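Local coordinates for protein ADP-dependent (S)-NAD(P)H-hydrate dehydratase (Enterococcus faecalis, PDB 2R3B) that probably dehydrates the S-form of hydrated NADH or NADPH at the expense of ADP, as part of the repair of these damaged cofactors, at residues Val167-His172 and Ser201-Lys206; Val114-Pro119 and Trp143-Gly148; Val259-Leu264 and Thr287-Tyr292; Thr64-Asn69 and Lys280-Leu285. All blocks are in the same frame, centred on the assembly; numbering follows the deposited sequence. Where two conformers were deposited one is given.

In the fold
Contacts 1 and 2 lie in the central sheet of this ribokinase-like fold, their centres about 10 Å apart, and strands 143-147 and 167-170 run side by side where they meet. Contacts 3 and 4 lie among the helices, their centres about 11 Å apart, and share helix 278-292; Leu261 touches Leu285 between them. Along the chain contact 2 closes before contact 1 opens, and both fall between the two segments of contact 4, whose second segment comes in turn between those of contact 3. Helix 278-292 thus returns to helix 57-70, more than 200 residues earlier in the chain. The sheet contacts end beside predicted substrate-binding residues, whereas the two helix contacts reach the second subunit.

Contact 1 (Val167-His172 and Ser201-Lys206); sequences VVFTPH and STIVLK
Val167-His172 and Ser201-Lys206 run parallel, with Val168 paired to Thr202 and Phe169 to Ile203. Four backbone hydrogen bonds join them: Thr202 N to Val167 O, Phe169 N to Thr202 O, Val204 N to Phe169 O (2.8 Å) and, beyond the regular strand, Lys206 N to Pro171 O (2.9 Å). A water bridges Val167 O and Thr202 OG1, so this carbonyl accepts two bonds.

Apolar contacts fall on both faces. On one, Val168 CG1 meets Val204 CG2 at 3.8 Å, and Thr170 CG2 lies alongside Val204. On the other, Ile203 CD1 reaches Phe169 CD1 (3.7 Å), while Ser201 CB sits at the edge of the phenyl ring, in its plane. Ile203 CG2, anti to the backbone N, is directed to Pro171 CG at 3.9 Å, the two side chains crossing at about a right angle. Lys206, bent at chi3 (-61°), brings CE to 3.4 Å from Thr170 O.

Helix 252-269 packs on Val168 and Val204, and Trp176 of helix 173-180 on Pro171 and Ile203. Strand 143-147 continues the sheet beyond Val168, and Thr170 OG1 bonds Asp147. His172, a predicted substrate-binding residue, is the N-cap of helix 173-180, its ND1 taking a weak hydrogen bond from Met174 N.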
loop_
_atom_site.group_PDB
_atom_site.type_symbol
_atom_site.label_atom_id
_atom_site.label_comp_id
_atom_site.label_asym_id
_atom_site.label_seq_id
_atom_site.Cartn_x
_atom_site.Cartn_y
_atom_site.Cartn_z
ATOM N N VAL B 167 26.196 22.269 8.284
ATOM C CA VAL B 167 26.304 20.920 7.718
ATOM C C VAL B 167 26.308 19.911 8.856
ATOM O O VAL B 167 26.952 20.139 9.924
ATOM C CB VAL B 167 27.544 20.757 6.848
ATOM C CG1 VAL B 167 27.609 19.331 6.236
ATOM C CG2 VAL B 167 27.552 21.841 5.746
ATOM N N VAL B 168 25.549 18.832 8.651
ATOM C CA VAL B 168 25.428 17.723 9.629
ATOM C C VAL B 168 25.839 16.460 8.867
ATOM O O VAL B 168 25.197 16.088 7.885
ATOM C CB VAL B 168 24.010 17.565 10.165
ATOM C CG1 VAL B 168 23.927 16.430 11.222
ATOM C CG2 VAL B 168 23.463 18.894 10.700
ATOM N N PHE B 169 26.913 15.802 9.290
ATOM C CA PHE B 169 27.274 14.480 8.748
ATOM C C PHE B 169 26.736 13.402 9.664
ATOM O O PHE B 169 26.813 13.526 10.894
ATOM C CB PHE B 169 28.781 14.280 8.639
ATOM C CG PHE B 169 29.455 15.171 7.653
ATOM C CD1 PHE B 169 29.929 16.412 8.040
ATOM C CD2 PHE B 169 29.630 14.774 6.344
ATOM C CE1 PHE B 169 30.581 17.236 7.141
ATOM C CE2 PHE B 169 30.287 15.579 5.448
ATOM C CZ PHE B 169 30.762 16.825 5.838
ATOM N N THR B 170 26.188 12.338 9.087
ATOM C CA THR B 170 25.682 11.230 9.896
ATOM C C THR B 170 26.355 9.869 9.610
ATOM O O THR B 170 25.680 8.925 9.189
ATOM C CB THR B 170 24.175 11.106 9.685
ATOM O OG1 THR B 170 23.919 10.937 8.289
ATOM C CG2 THR B 170 23.444 12.378 10.150
ATOM N N PRO B 171 27.691 9.767 9.823
ATOM C CA PRO B 171 28.416 8.571 9.447
ATOM C C PRO B 171 28.306 7.433 10.449
ATOM O O PRO B 171 28.208 7.681 11.649
ATOM C CB PRO B 171 29.870 9.059 9.446
ATOM C CG PRO B 171 29.908 10.090 10.529
ATOM C CD PRO B 171 28.594 10.798 10.368
ATOM N N HIS B 172 28.301 6.200 9.950
ATOM C CA HIS B 172 28.624 5.078 10.819
ATOM C C HIS B 172 30.155 5.039 10.925
ATOM O O HIS B 172 30.841 5.850 10.316
ATOM C CB HIS B 172 27.976 3.757 10.359
ATOM C CG HIS B 172 28.350 3.309 8.979
ATOM N ND1 HIS B 172 29.651 3.292 8.524
ATOM C CD2 HIS B 172 27.596 2.799 7.975
ATOM C CE1 HIS B 172 29.683 2.815 7.293
ATOM N NE2 HIS B 172 28.449 2.498 6.938
ATOM N N SER B 201 31.719 21.263 11.379
ATOM C CA SER B 201 30.365 20.760 11.158
ATOM C C SER B 201 29.940 19.885 12.317
ATOM O O SER B 201 30.746 19.561 13.188
ATOM C CB SER B 201 30.349 19.939 9.857
ATOM O OG SER B 201 30.661 20.786 8.756
ATOM N N THR B 202 28.676 19.477 12.329
ATOM C CA THR B 202 28.193 18.558 13.341
ATOM C C THR B 202 28.422 17.151 12.847
ATOM O O THR B 202 28.180 16.838 11.665
ATOM C CB THR B 202 26.708 18.772 13.604
ATOM O OG1 THR B 202 26.496 20.108 14.085
ATOM C CG2 THR B 202 26.177 17.775 14.627
ATOM N N ILE B 203 28.899 16.288 13.733
ATOM C CA ILE B 203 29.087 14.884 13.405
ATOM C C ILE B 203 28.190 14.030 14.292
ATOM O O ILE B 203 28.377 13.977 15.494
ATOM C CB ILE B 203 30.559 14.396 13.556
ATOM C CG1 ILE B 203 31.549 15.383 12.894
ATOM C CG2 ILE B 203 30.692 12.932 13.076
ATOM C CD1 ILE B 203 31.342 15.570 11.389
ATOM N N VAL B 204 27.204 13.356 13.685
ATOM C CA VAL B 204 26.380 12.382 14.385
ATOM C C VAL B 204 27.021 11.028 14.124
ATOM O O VAL B 204 26.859 10.440 13.045
ATOM C CB VAL B 204 24.915 12.392 13.898
ATOM C CG1 VAL B 204 24.076 11.394 14.672
ATOM C CG2 VAL B 204 24.322 13.790 13.975
ATOM N N LEU B 205 27.820 10.558 15.087
ATOM C CA LEU B 205 28.623 9.363 14.882
ATOM C C LEU B 205 27.806 8.194 15.370
ATOM O O LEU B 205 27.685 7.941 16.572
ATOM C CB LEU B 205 29.981 9.468 15.595
ATOM C CG LEU B 205 30.904 8.252 15.485
ATOM C CD1 LEU B 205 31.129 7.869 14.003
ATOM C CD2 LEU B 205 32.229 8.532 16.230
ATOM N N LYS B 206 27.214 7.475 14.417
ATOM C CA LYS B 206 26.210 6.474 14.747
ATOM C C LYS B 206 26.862 5.217 15.260
ATOM O O LYS B 206 27.883 4.793 14.725
ATOM C CB LYS B 206 25.391 6.108 13.520
ATOM C CG LYS B 206 24.607 7.294 12.984
ATOM C CD LYS B 206 23.611 6.893 11.927
ATOM C CE LYS B 206 24.256 6.258 10.730
ATOM N NZ LYS B 206 23.176 5.952 9.763
HETATM O O HOH W 1 25.976 21.637 11.986
#

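Contact 2 (Val114-Pro119 and Trp143-Gly148); sequences VILIGP and WLIIDG
Ile115 and Ile117 each donate through N and accept through O, to and from the backbone of Trp143-Gly148, joining two parallel strands, 114-117 and 143-147, with the axes of these short segments 4.7 Å apart. Ile115 N donates to Trp143 O, Ile145 N to Ile115 O (2.7 Å), Ile117 N to Ile145 O (2.9 Å) and Asp147 N to Ile117 O. CA-H...O contacts accompany them, among them Gly118 CA to Asp147 O at 3.3 Å.

Branched aliphatic side chains fill both faces. Ile145 lies between two partners on one: its CG2 meets Leu116 CD1 at 3.6 Å, and its CD1 reaches Val114 CG1 at 3.9 Å. On the other, Leu144 CD1 touches Ile115 CG2 (3.6 Å) and the CG2 of Ile117, which points the same way alongside it. With CG anti to the backbone N (chi1 173°), Leu144 is carried toward these two isoleucines.

At the carboxy ends Asp147 OD2 approaches Pro119 CG at 3.6 Å, the two side chains crossing at about a right angle, while OD1 is held by Thr170 OG1 of the next strand. Helix 125-137 completes the beta-alpha-beta crossover and packs on Ile115, Ile117 and Leu144.

Gly118 has phi 141° and psi -33°, backbone angles open in practice to glycine, and Asp147 O lies where a side chain would start. Glycine thus lets the two chains stay close at the strand ends. Pro119, next in the chain, packs beside Ala59 and Asp235, predicted to bind the hydrated nucleotide.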
loop_
_atom_site.group_PDB
_atom_site.type_symbol
_atom_site.label_atom_id
_atom_site.label_comp_id
_atom_site.label_asym_id
_atom_site.label_seq_id
_atom_site.Cartn_x
_atom_site.Cartn_y
_atom_site.Cartn_z
ATOM N N VAL B 114 15.876 22.871 4.713
ATOM C CA VAL B 114 16.690 21.693 5.106
ATOM C C VAL B 114 16.826 20.805 3.887
ATOM O O VAL B 114 15.841 20.540 3.189
ATOM C CB VAL B 114 15.991 20.892 6.251
ATOM C CG1 VAL B 114 16.894 19.707 6.736
ATOM C CG2 VAL B 114 15.617 21.848 7.409
ATOM N N ILE B 115 18.057 20.383 3.620
ATOM C CA ILE B 115 18.388 19.439 2.579
ATOM C C ILE B 115 19.032 18.214 3.219
ATOM O O ILE B 115 20.026 18.345 3.937
ATOM C CB ILE B 115 19.435 20.050 1.624
ATOM C CG1 ILE B 115 18.912 21.371 1.024
ATOM C CG2 ILE B 115 19.886 19.032 0.559
ATOM C CD1 ILE B 115 20.049 22.197 0.458
ATOM N N LEU B 116 18.491 17.031 2.917
ATOM C CA LEU B 116 19.106 15.759 3.247
ATOM C C LEU B 116 19.541 15.124 1.946
ATOM O O LEU B 116 18.727 14.965 1.002
ATOM C CB LEU B 116 18.108 14.834 3.958
ATOM C CG LEU B 116 18.509 13.363 4.077
ATOM C CD1 LEU B 116 19.769 13.215 4.977
ATOM C CD2 LEU B 116 17.374 12.493 4.601
ATOM N N ILE B 117 20.821 14.785 1.869
ATOM C CA ILE B 117 21.344 14.068 0.724
ATOM C C ILE B 117 22.061 12.789 1.153
ATOM O O ILE B 117 22.905 12.797 2.071
ATOM C CB ILE B 117 22.256 14.965 -0.161
ATOM C CG1 ILE B 117 22.656 14.207 -1.458
ATOM C CG2 ILE B 117 23.459 15.497 0.653
ATOM C CD1 ILE B 117 23.135 15.134 -2.590
ATOM N N GLY B 118 21.677 11.673 0.532
ATOM C CA GLY B 118 22.450 10.445 0.678
ATOM C C GLY B 118 21.765 9.100 0.810
ATOM O O GLY B 118 22.350 8.100 0.374
ATOM N N PRO B 119 20.566 9.030 1.442
ATOM C CA PRO B 119 19.906 7.711 1.555
ATOM C C PRO B 119 19.679 7.020 0.208
ATOM O O PRO B 119 19.025 7.558 -0.654
ATOM C CB PRO B 119 18.563 8.036 2.226
ATOM C CG PRO B 119 18.792 9.306 2.948
ATOM C CD PRO B 119 19.766 10.087 2.103
ATOM N N TRP B 143 20.142 24.172 6.425
ATOM C CA TRP B 143 20.740 22.978 6.993
ATOM C C TRP B 143 20.986 21.981 5.874
ATOM O O TRP B 143 20.132 21.788 5.013
ATOM C CB TRP B 143 19.800 22.368 8.027
ATOM C CG TRP B 143 19.662 23.168 9.278
ATOM C CD1 TRP B 143 18.657 24.001 9.613
ATOM C CD2 TRP B 143 20.565 23.159 10.372
ATOM N NE1 TRP B 143 18.884 24.536 10.848
ATOM C CE2 TRP B 143 20.040 24.012 11.348
ATOM C CE3 TRP B 143 21.746 22.468 10.639
ATOM C CZ2 TRP B 143 20.667 24.221 12.564
ATOM C CZ3 TRP B 143 22.374 22.679 11.850
ATOM C CH2 TRP B 143 21.835 23.540 12.791
ATOM N N LEU B 144 22.141 21.327 5.900
ATOM C CA LEU B 144 22.506 20.337 4.911
ATOM C C LEU B 144 22.973 19.091 5.652
ATOM O O LEU B 144 24.020 19.130 6.310
ATOM C CB LEU B 144 23.632 20.859 4.008
ATOM C CG LEU B 144 24.256 19.888 3.007
ATOM C CD1 LEU B 144 23.184 19.279 2.092
ATOM C CD2 LEU B 144 25.342 20.550 2.154
ATOM N N ILE B 145 22.229 17.992 5.531
ATOM C CA ILE B 145 22.570 16.720 6.181
ATOM C C ILE B 145 23.147 15.802 5.119
ATOM O O ILE B 145 22.519 15.562 4.093
ATOM C CB ILE B 145 21.349 16.073 6.816
ATOM C CG1 ILE B 145 20.640 17.070 7.737
ATOM C CG2 ILE B 145 21.756 14.752 7.536
ATOM C CD1 ILE B 145 19.165 16.722 7.936
ATOM N N ILE B 146 24.368 15.335 5.342
ATOM C CA ILE B 146 25.098 14.489 4.387
ATOM C C ILE B 146 25.212 13.124 5.043
ATOM O O ILE B 146 25.836 12.980 6.082
ATOM C CB ILE B 146 26.482 15.072 4.089
ATOM C CG1 ILE B 146 26.330 16.490 3.513
ATOM C CG2 ILE B 146 27.287 14.166 3.108
ATOM C CD1 ILE B 146 27.671 17.215 3.241
ATOM N N ASP B 147 24.610 12.132 4.402
ATOM C CA ASP B 147 24.351 10.825 4.984
ATOM C C ASP B 147 24.840 9.745 4.029
ATOM O O ASP B 147 24.926 9.956 2.822
ATOM C CB ASP B 147 22.839 10.702 5.200
ATOM C CG ASP B 147 22.420 9.377 5.795
ATOM O OD1 ASP B 147 22.922 9.024 6.890
ATOM O OD2 ASP B 147 21.580 8.678 5.166
ATOM N N GLY B 148 25.180 8.580 4.559
ATOM C CA GLY B 148 25.380 7.380 3.725
ATOM C C GLY B 148 26.464 7.532 2.680
ATOM O O GLY B 148 27.513 8.120 2.935
#

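Contact 3 (Val259-Leu264 and Thr287-Tyr292); sequences VYLHSL and TYMKKY
Segments 259-264 of helix 252-269 and 287-292 of helix 278-292 cross at 121°, with the axes of these short segments 11.6 Å apart. Leu261 and Tyr288 have the nearest CA atoms, 8.2 Å apart, a wide spacing that leaves long side chains to bridge the helices. No hydrogen bond links the two segments, and the contact is apolar.

Leu261 divides its two methyl groups between neighbouring residues of the opposite helix. CD2 rests 3.6 Å from CG of selenomethionine Met289, the two side chains meeting at about a right angle, and CD1 touches Tyr288 CB at 4.0 Å. With CG anti to the backbone N (chi1 -175°), the isopropyl group of Leu261 reaches the other helix.

One turn further on, Leu264 touches both tyrosines through CD2. This methyl lies at the edge of the Tyr288 ring, 4.2 Å from CD2 of that tyrosine, and obliquely to Tyr292, 3.9 Å from its OH. Leu264 and Tyr292 approach from opposite directions. The hydroxyl of Tyr288 is held beyond the contact by Asp268 of the same chain.

Leu28 of helix 25-31 and Phe244 of helix 233-247 also touch Leu261, and Phe244 meets Met289 as well. Across the subunit boundary, Met289 packs on Tyr274 of a second subunit, and Lys290 donates to Ala270 O there. The arrangement is a helix-helix crossing within the helical layer of an alpha/beta ribokinase-like fold, away from the predicted nucleotide-binding residues.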
loop_
_atom_site.group_PDB
_atom_site.type_symbol
_atom_site.label_atom_id
_atom_site.label_comp_id
_atom_site.label_asym_id
_atom_site.label_seq_id
_atom_site.Cartn_x
_atom_site.Cartn_y
_atom_site.Cartn_z
ATOM N N VAL B 259 17.831 12.174 17.382
ATOM C CA VAL B 259 18.583 10.938 17.628
ATOM C C VAL B 259 18.000 10.194 18.821
ATOM O O VAL B 259 17.820 8.974 18.782
ATOM C CB VAL B 259 20.078 11.282 17.857
ATOM C CG1 VAL B 259 20.899 10.066 18.425
ATOM C CG2 VAL B 259 20.685 11.815 16.574
ATOM N N TYR B 260 17.674 10.919 19.892
ATOM C CA TYR B 260 17.099 10.291 21.067
ATOM C C TYR B 260 15.726 9.679 20.805
ATOM O O TYR B 260 15.428 8.559 21.242
ATOM C CB TYR B 260 16.984 11.310 22.233
ATOM C CG TYR B 260 16.539 10.616 23.509
ATOM C CD1 TYR B 260 17.440 9.816 24.244
ATOM C CD2 TYR B 260 15.228 10.674 23.935
ATOM C CE1 TYR B 260 17.024 9.138 25.387
ATOM C CE2 TYR B 260 14.814 9.991 25.083
ATOM C CZ TYR B 260 15.715 9.238 25.794
ATOM O OH TYR B 260 15.277 8.577 26.930
ATOM N N LEU B 261 14.858 10.425 20.136
ATOM C CA LEU B 261 13.508 9.940 19.873
ATOM C C LEU B 261 13.549 8.700 19.008
ATOM O O LEU B 261 12.828 7.747 19.273
ATOM C CB LEU B 261 12.673 11.012 19.145
ATOM C CG LEU B 261 11.200 10.688 18.908
ATOM C CD1 LEU B 261 10.520 10.316 20.216
ATOM C CD2 LEU B 261 10.508 11.871 18.158
ATOM N N HIS B 262 14.376 8.711 17.966
ATOM C CA HIS B 262 14.541 7.533 17.095
ATOM C C HIS B 262 14.829 6.246 17.899
ATOM O O HIS B 262 14.197 5.236 17.696
ATOM C CB HIS B 262 15.644 7.842 16.092
ATOM C CG HIS B 262 16.058 6.716 15.203
ATOM N ND1 HIS B 262 17.259 6.051 15.371
ATOM C CD2 HIS B 262 15.502 6.214 14.068
ATOM C CE1 HIS B 262 17.397 5.152 14.411
ATOM N NE2 HIS B 262 16.347 5.230 13.608
ATOM N N SER B 263 15.792 6.326 18.814
ATOM C CA SER B 263 16.151 5.168 19.634
ATOM C C SER B 263 15.142 4.875 20.759
ATOM O O SER B 263 15.017 3.720 21.179
ATOM C CB SER B 263 17.561 5.342 20.183
ATOM O OG SER B 263 17.642 6.488 20.993
ATOM N N LEU B 264 14.438 5.884 21.276
ATOM C CA LEU B 264 13.416 5.664 22.303
ATOM C C LEU B 264 12.293 4.838 21.736
ATOM O O LEU B 264 11.845 3.848 22.310
ATOM C CB LEU B 264 12.844 6.984 22.835
ATOM C CG LEU B 264 11.689 6.907 23.838
ATOM C CD1 LEU B 264 12.212 6.312 25.155
ATOM C CD2 LEU B 264 11.107 8.263 24.076
ATOM N N THR B 287 2.364 10.171 17.704
ATOM C CA THR B 287 1.923 9.883 19.087
ATOM C C THR B 287 3.003 10.132 20.118
ATOM O O THR B 287 2.755 10.719 21.173
ATOM C CB THR B 287 1.327 8.500 19.226
ATOM O OG1 THR B 287 2.258 7.520 18.758
ATOM C CG2 THR B 287 0.078 8.404 18.400
ATOM N N TYR B 288 4.238 9.750 19.807
ATOM C CA TYR B 288 5.330 10.033 20.726
ATOM C C TYR B 288 5.615 11.518 20.885
ATOM O O TYR B 288 5.838 11.992 21.999
ATOM C CB TYR B 288 6.616 9.324 20.278
ATOM C CG TYR B 288 6.747 7.914 20.785
ATOM C CD1 TYR B 288 6.015 6.889 20.208
ATOM C CD2 TYR B 288 7.561 7.619 21.882
ATOM C CE1 TYR B 288 6.134 5.575 20.662
ATOM C CE2 TYR B 288 7.680 6.312 22.352
ATOM C CZ TYR B 288 6.959 5.298 21.730
ATOM O OH TYR B 288 7.046 3.978 22.163
HETATM N N MSE B 289 5.623 12.262 19.775
HETATM C CA MSE B 289 5.929 13.679 19.852
HETATM C C MSE B 289 4.869 14.451 20.635
HETATM O O MSE B 289 5.201 15.378 21.355
HETATM C CB MSE B 289 6.136 14.276 18.465
HETATM C CG MSE B 289 7.378 13.704 17.792
HETATM SE SE MSE B 289 7.669 14.370 16.017
HETATM C CE MSE B 289 8.040 16.135 16.457
ATOM N N LYS B 290 3.606 14.036 20.523
ATOM C CA LYS B 290 2.538 14.664 21.275
ATOM C C LYS B 290 2.785 14.540 22.788
ATOM O O LYS B 290 2.529 15.470 23.542
ATOM C CB LYS B 290 1.200 14.016 20.897
ATOM C CG LYS B 290 -0.021 14.730 21.501
ATOM C CD LYS B 290 -0.238 16.108 20.886
ATOM C CE LYS B 290 -1.346 16.844 21.619
ATOM N NZ LYS B 290 -1.614 18.101 20.900
ATOM N N LYS B 291 3.304 13.400 23.203
ATOM C CA LYS B 291 3.499 13.110 24.623
ATOM C C LYS B 291 4.544 14.055 25.222
ATOM O O LYS B 291 4.387 14.501 26.345
ATOM C CB LYS B 291 3.884 11.633 24.824
ATOM C CG LYS B 291 4.630 11.351 26.148
ATOM C CD LYS B 291 4.439 9.926 26.636
ATOM C CE LYS B 291 5.483 9.521 27.708
ATOM N NZ LYS B 291 6.113 10.669 28.432
ATOM N N TYR B 292 5.592 14.381 24.458
ATOM C CA TYR B 292 6.679 15.275 24.925
ATOM C C TYR B 292 6.522 16.743 24.604
ATOM O O TYR B 292 7.249 17.591 25.156
ATOM C CB TYR B 292 8.034 14.754 24.451
ATOM C CG TYR B 292 8.237 13.384 25.021
ATOM C CD1 TYR B 292 8.599 13.230 26.347
ATOM C CD2 TYR B 292 7.940 12.236 24.291
ATOM C CE1 TYR B 292 8.696 11.979 26.919
ATOM C CE2 TYR B 292 8.064 10.971 24.848
ATOM C CZ TYR B 292 8.436 10.849 26.170
ATOM O OH TYR B 292 8.558 9.617 26.772
#

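Contact 4 (Thr64-Asn69 and Lys280-Leu285); sequences TEACIN and KISQAL
Glu65, Ala66 and Asn69 of helix segment 64-69 face Ser282, Gln283 and Leu285 of helix segment 280-285, the two running nearly parallel, with the axes of these short segments 13° apart in direction and 8.1 Å from each other at closest approach.

Small residues allow this approach: the CA atoms of Ala66 and Ser282 are 4.6 Å apart. Ser282 OG, anti to its carbonyl carbon (chi1 -62°), is set against the alanine, 3.2 Å from Ala66 CA and close to the methyl.

A polar bridge lies alongside. Gln283 NE2 donates to Glu65 OE2 at 3.0 Å with an N-H...O angle of 163°. The acceptor lies near the amide plane of the glutamine, but the donor meets the carboxylate from above its plane. Both side chains are extended beyond CG, and OE1 of the glutamate has a salt bridge to Arg90, so each carboxylate oxygen has a partner.

Asn69 is fixed at both ends of its amide. ND2 folds back to Glu65 O, 3.0 Å away, which also accepts from Asn69 N on the opposite face of its plane, while a water donates both to OD1 and to Gln283 O. Asn69 CB presses on Ser282 O at 3.1 Å. Further along, Leu285 lies against the backbone of the other helix, CB 3.5 Å from Asn69 O and CD1 near Ala66 O.

Helix 233-247 lies against the seam, its Thr236 touching Ala66 and Ser282, and Ile240 touching Ala66 and Leu285. Helix 252-269 meets Leu285 through Leu261 and Ile265, strand 74-78 packs on Cys67 and Ile68, and Leu277 of a second subunit rests on Ile68 and Asn69.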
loop_
_atom_site.group_PDB
_atom_site.type_symbol
_atom_site.label_atom_id
_atom_site.label_comp_id
_atom_site.label_asym_id
_atom_site.label_seq_id
_atom_site.Cartn_x
_atom_site.Cartn_y
_atom_site.Cartn_z
ATOM N N THR B 64 11.589 9.597 3.648
ATOM C CA THR B 64 10.406 10.434 3.380
ATOM C C THR B 64 9.318 10.185 4.399
ATOM O O THR B 64 8.762 11.131 4.940
ATOM C CB THR B 64 9.913 10.175 1.949
ATOM O OG1 THR B 64 11.000 10.468 1.050
ATOM C CG2 THR B 64 8.664 11.031 1.621
ATOM N N GLU B 65 9.015 8.931 4.690
ATOM C CA GLU B 65 7.966 8.614 5.662
ATOM C C GLU B 65 8.325 9.207 7.050
ATOM O O GLU B 65 7.467 9.727 7.765
ATOM C CB GLU B 65 7.758 7.089 5.737
ATOM C CG GLU B 65 6.572 6.692 6.625
ATOM C CD GLU B 65 5.991 5.312 6.334
ATOM O OE1 GLU B 65 6.743 4.464 5.784
ATOM O OE2 GLU B 65 4.779 5.099 6.671
ATOM N N ALA B 66 9.599 9.105 7.424
ATOM C CA ALA B 66 10.099 9.642 8.705
ATOM C C ALA B 66 9.919 11.161 8.736
ATOM O O ALA B 66 9.441 11.738 9.723
ATOM C CB ALA B 66 11.610 9.277 8.880
ATOM N N CYS B 67 10.292 11.816 7.651
ATOM C CA CYS B 67 10.210 13.285 7.589
ATOM C C CYS B 67 8.774 13.818 7.702
ATOM O O CYS B 67 8.481 14.699 8.524
ATOM C CB CYS B 67 10.887 13.769 6.304
ATOM S SG CYS B 67 11.078 15.550 6.162
ATOM N N ILE B 68 7.869 13.237 6.919
ATOM C CA ILE B 68 6.456 13.607 6.962
ATOM C C ILE B 68 5.893 13.365 8.338
ATOM O O ILE B 68 5.296 14.261 8.941
ATOM C CB ILE B 68 5.655 12.795 5.947
ATOM C CG1 ILE B 68 6.106 13.192 4.531
ATOM C CG2 ILE B 68 4.141 13.015 6.130
ATOM C CD1 ILE B 68 5.638 12.217 3.515
ATOM N N ASN B 69 6.107 12.163 8.865
ATOM C CA ASN B 69 5.567 11.828 10.177
ATOM C C ASN B 69 6.179 12.623 11.353
ATOM O O ASN B 69 5.577 12.716 12.412
ATOM C CB ASN B 69 5.742 10.337 10.438
ATOM C CG ASN B 69 4.620 9.523 9.905
ATOM O OD1 ASN B 69 3.547 9.494 10.523
ATOM N ND2 ASN B 69 4.837 8.840 8.769
ATOM N N LYS B 280 8.001 1.305 11.156
ATOM C CA LYS B 280 7.220 1.396 12.413
ATOM C C LYS B 280 7.672 2.515 13.344
ATOM O O LYS B 280 6.844 3.094 14.083
ATOM C CB LYS B 280 7.238 0.083 13.196
ATOM C CG LYS B 280 6.349 -0.955 12.601
ATOM C CD LYS B 280 6.277 -2.220 13.438
ATOM C CE LYS B 280 5.462 -2.029 14.734
ATOM N NZ LYS B 280 5.107 -3.334 15.475
ATOM N N ILE B 281 8.965 2.865 13.305
ATOM C CA ILE B 281 9.447 3.991 14.074
ATOM C C ILE B 281 8.822 5.251 13.510
ATOM O O ILE B 281 8.263 6.057 14.236
ATOM C CB ILE B 281 10.974 4.109 14.072
ATOM C CG1 ILE B 281 11.597 2.881 14.780
ATOM C CG2 ILE B 281 11.427 5.446 14.732
ATOM C CD1 ILE B 281 13.142 2.774 14.616
ATOM N N SER B 282 8.878 5.413 12.201
ATOM C CA SER B 282 8.262 6.606 11.582
ATOM C C SER B 282 6.768 6.751 11.916
ATOM O O SER B 282 6.273 7.859 12.210
ATOM C CB SER B 282 8.485 6.554 10.060
ATOM O OG SER B 282 9.906 6.599 9.803
ATOM N N GLN B 283 6.024 5.650 11.830
ATOM C CA GLN B 283 4.568 5.695 12.016
ATOM C C GLN B 283 4.203 6.059 13.456
ATOM O O GLN B 283 3.157 6.608 13.708
ATOM C CB GLN B 283 3.957 4.363 11.576
ATOM C CG GLN B 283 3.990 4.214 10.050
ATOM C CD GLN B 283 3.966 2.776 9.526
ATOM O OE1 GLN B 283 3.899 1.780 10.290
ATOM N NE2 GLN B 283 4.076 2.656 8.186
ATOM N N ALA B 284 5.113 5.791 14.383
ATOM C CA ALA B 284 4.933 6.130 15.812
ATOM C C ALA B 284 5.256 7.570 16.166
ATOM O O ALA B 284 4.921 8.034 17.275
ATOM C CB ALA B 284 5.747 5.209 16.675
ATOM N N LEU B 285 5.880 8.319 15.248
ATOM C CA LEU B 285 6.313 9.675 15.579
ATOM C C LEU B 285 5.210 10.601 16.083
ATOM O O LEU B 285 5.413 11.267 17.106
ATOM C CB LEU B 285 7.047 10.324 14.425
ATOM C CG LEU B 285 8.449 9.749 14.205
ATOM C CD1 LEU B 285 8.946 10.158 12.810
ATOM C CD2 LEU B 285 9.468 10.124 15.349
HETATM O O HOH W 2 1.795 7.792 11.559
#